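Long-range contact in KaiC domain-containing protein (Pyrococcus horikoshii, PDB 2ZTS), which binds ADP and magnesium as a KaiC-like P-loop protein and probably binds ATP: residues T66-A71 with V140-P145. Numbering follows the deposited sequence.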
loop_
_atom_site.group_PDB
_atom_site.type_symbol
_atom_site.label_atom_id
_atom_site.label_comp_id
_atom_site.label_asym_id
_atom_site.label_seq_id
_atom_site.Cartn_x
_atom_site.Cartn_y
_atom_site.Cartn_z
ATOM N N THR C 66 18.368 -12.409 24.864
ATOM C CA THR C 66 17.212 -12.839 24.136
ATOM C C THR C 66 15.865 -12.528 24.778
ATOM O O THR C 66 15.656 -12.758 25.946
ATOM C CB THR C 66 17.351 -14.354 23.785
ATOM O OG1 THR C 66 16.123 -14.850 23.232
ATOM C CG2 THR C 66 17.688 -15.219 24.968
ATOM N N LEU C 67 14.957 -11.961 23.990
ATOM C CA LEU C 67 13.559 -11.792 24.397
ATOM C C LEU C 67 12.644 -12.603 23.471
ATOM O O LEU C 67 11.422 -12.526 23.534
ATOM C CB LEU C 67 13.242 -10.266 24.378
ATOM C CG LEU C 67 13.207 -9.397 25.654
ATOM C CD1 LEU C 67 13.483 -10.091 26.988
ATOM C CD2 LEU C 67 14.056 -8.180 25.505
ATOM N N GLU C 68 13.238 -13.382 22.572
ATOM C CA GLU C 68 12.504 -14.319 21.715
ATOM C C GLU C 68 12.241 -15.663 22.415
ATOM O O GLU C 68 11.288 -16.393 22.141
ATOM C CB GLU C 68 13.346 -14.611 20.473
ATOM C CG GLU C 68 13.609 -13.416 19.554
ATOM C CD GLU C 68 12.715 -13.358 18.284
ATOM O OE1 GLU C 68 12.167 -14.426 17.875
ATOM O OE2 GLU C 68 12.604 -12.246 17.672
ATOM N N GLU C 69 13.134 -16.050 23.300
ATOM C CA GLU C 69 12.951 -17.339 23.958
ATOM C C GLU C 69 13.585 -17.326 25.363
ATOM O O GLU C 69 14.209 -16.340 25.760
ATOM C CB GLU C 69 13.540 -18.437 23.059
ATOM C CG GLU C 69 15.022 -18.327 22.813
ATOM C CD GLU C 69 15.513 -19.246 21.709
ATOM O OE1 GLU C 69 15.072 -20.414 21.703
ATOM O OE2 GLU C 69 16.324 -18.780 20.852
ATOM N N ARG C 70 13.448 -18.404 26.121
ATOM C CA ARG C 70 14.125 -18.378 27.405
ATOM C C ARG C 70 15.536 -19.022 27.312
ATOM O O ARG C 70 15.862 -19.681 26.321
ATOM C CB ARG C 70 13.194 -18.734 28.622
ATOM C CG ARG C 70 12.578 -20.106 28.766
ATOM C CD ARG C 70 11.128 -20.219 28.353
ATOM N NE ARG C 70 10.359 -21.107 29.205
ATOM C CZ ARG C 70 10.149 -22.406 29.026
ATOM N NH1 ARG C 70 10.655 -23.093 27.996
ATOM N NH2 ARG C 70 9.392 -23.032 29.921
ATOM N N ALA C 71 16.373 -18.767 28.309
ATOM C CA ALA C 71 17.743 -19.222 28.272
ATOM C C ALA C 71 17.794 -20.699 28.099
ATOM O O ALA C 71 18.580 -21.157 27.297
ATOM C CB ALA C 71 18.526 -18.774 29.525
ATOM N N VAL C 140 24.946 -9.908 21.615
ATOM C CA VAL C 140 23.833 -10.178 20.686
ATOM C C VAL C 140 22.550 -9.722 21.364
ATOM O O VAL C 140 22.382 -9.964 22.545
ATOM C CB VAL C 140 23.723 -11.679 20.374
ATOM C CG1 VAL C 140 22.378 -12.033 19.777
ATOM C CG2 VAL C 140 24.831 -12.102 19.437
ATOM N N ILE C 141 21.684 -9.035 20.627
ATOM C CA ILE C 141 20.326 -8.763 21.045
ATOM C C ILE C 141 19.442 -9.371 19.979
ATOM O O ILE C 141 19.354 -8.888 18.854
ATOM C CB ILE C 141 20.076 -7.248 21.231
ATOM C CG1 ILE C 141 21.125 -6.672 22.250
ATOM C CG2 ILE C 141 18.617 -6.987 21.642
ATOM C CD1 ILE C 141 20.894 -5.239 22.690
ATOM N N ASP C 142 18.861 -10.497 20.344
ATOM C CA ASP C 142 17.907 -11.216 19.537
ATOM C C ASP C 142 16.579 -11.054 20.241
ATOM O O ASP C 142 16.335 -11.753 21.157
ATOM C CB ASP C 142 18.325 -12.677 19.500
ATOM C CG ASP C 142 17.617 -13.463 18.437
ATOM O OD1 ASP C 142 17.622 -14.723 18.567
ATOM O OD2 ASP C 142 17.100 -12.908 17.414
ATOM N N SER C 143 15.704 -10.138 19.836
ATOM C CA SER C 143 15.746 -9.413 18.599
ATOM C C SER C 143 15.103 -8.080 18.879
ATOM O O SER C 143 14.444 -7.883 19.921
ATOM C CB SER C 143 14.891 -10.161 17.575
ATOM O OG SER C 143 13.501 -10.011 17.910
ATOM N N ILE C 144 15.299 -7.136 17.965
ATOM C CA ILE C 144 14.590 -5.879 18.059
ATOM C C ILE C 144 13.041 -5.998 18.031
ATOM O O ILE C 144 12.369 -5.343 18.799
ATOM C CB ILE C 144 15.143 -4.897 16.997
ATOM C CG1 ILE C 144 16.559 -4.462 17.427
ATOM C CG2 ILE C 144 14.275 -3.696 16.845
ATOM C CD1 ILE C 144 17.246 -3.773 16.305
ATOM N N PRO C 145 12.450 -6.759 17.135
ATOM C CA PRO C 145 10.976 -6.931 17.209
ATOM C C PRO C 145 10.515 -7.536 18.549
ATOM O O PRO C 145 9.452 -7.192 18.975
ATOM C CB PRO C 145 10.670 -7.914 16.077
ATOM C CG PRO C 145 11.818 -7.825 15.153
ATOM C CD PRO C 145 13.047 -7.469 15.983
HETATM O O HOH W 1 16.926 -16.185 20.866
#
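The torsions of Glu68 and Ser143 bring their polar ends together. CG of Glu68 stands anti to its carbonyl carbon (chi1 -64°), and the chain bends at chi2, which swings the carboxylate over to the serine. OG of Ser143 sits between its backbone N and carbonyl carbon (chi1 72°) and faces OE2 of Glu68. The hydroxyl is placed to donate, but Ser143 OG to Glu68 OE2 is modelled at 2.4 Å, so short that the details are doubtful. Ser143 also caps the start of helix 144-149, and a cis peptide bond precedes it. The backbones join where Leu67 N donates to Asp142 O at 3.2 Å, next to a parallel bridge between Thr66 and Asp142. These are the C-terminal ends of neighbouring strands in a P-loop NTPase core, the edge that holds the nucleotide. Asp142 is a magnesium-binding residue of this protein, though here its nearest side-chain atom is about 4 Å from the magnesium ion; OD1 bonds to Thr44 of the P-loop and OD2 to Thr178. One water links Asp142 OD1, Glu69 OE2 and Thr66 OG1, at 2.7 to 2.8 Å from each. Thr66 OG1 also accepts from Glu69 N, closing an ST motif. With an alanine at Glu68, the Ser143 hydroxyl would probably lose this acceptor and a gap would open beside Asp142 O. Phe197 of a neighbouring subunit packs on Glu68 and Pro145.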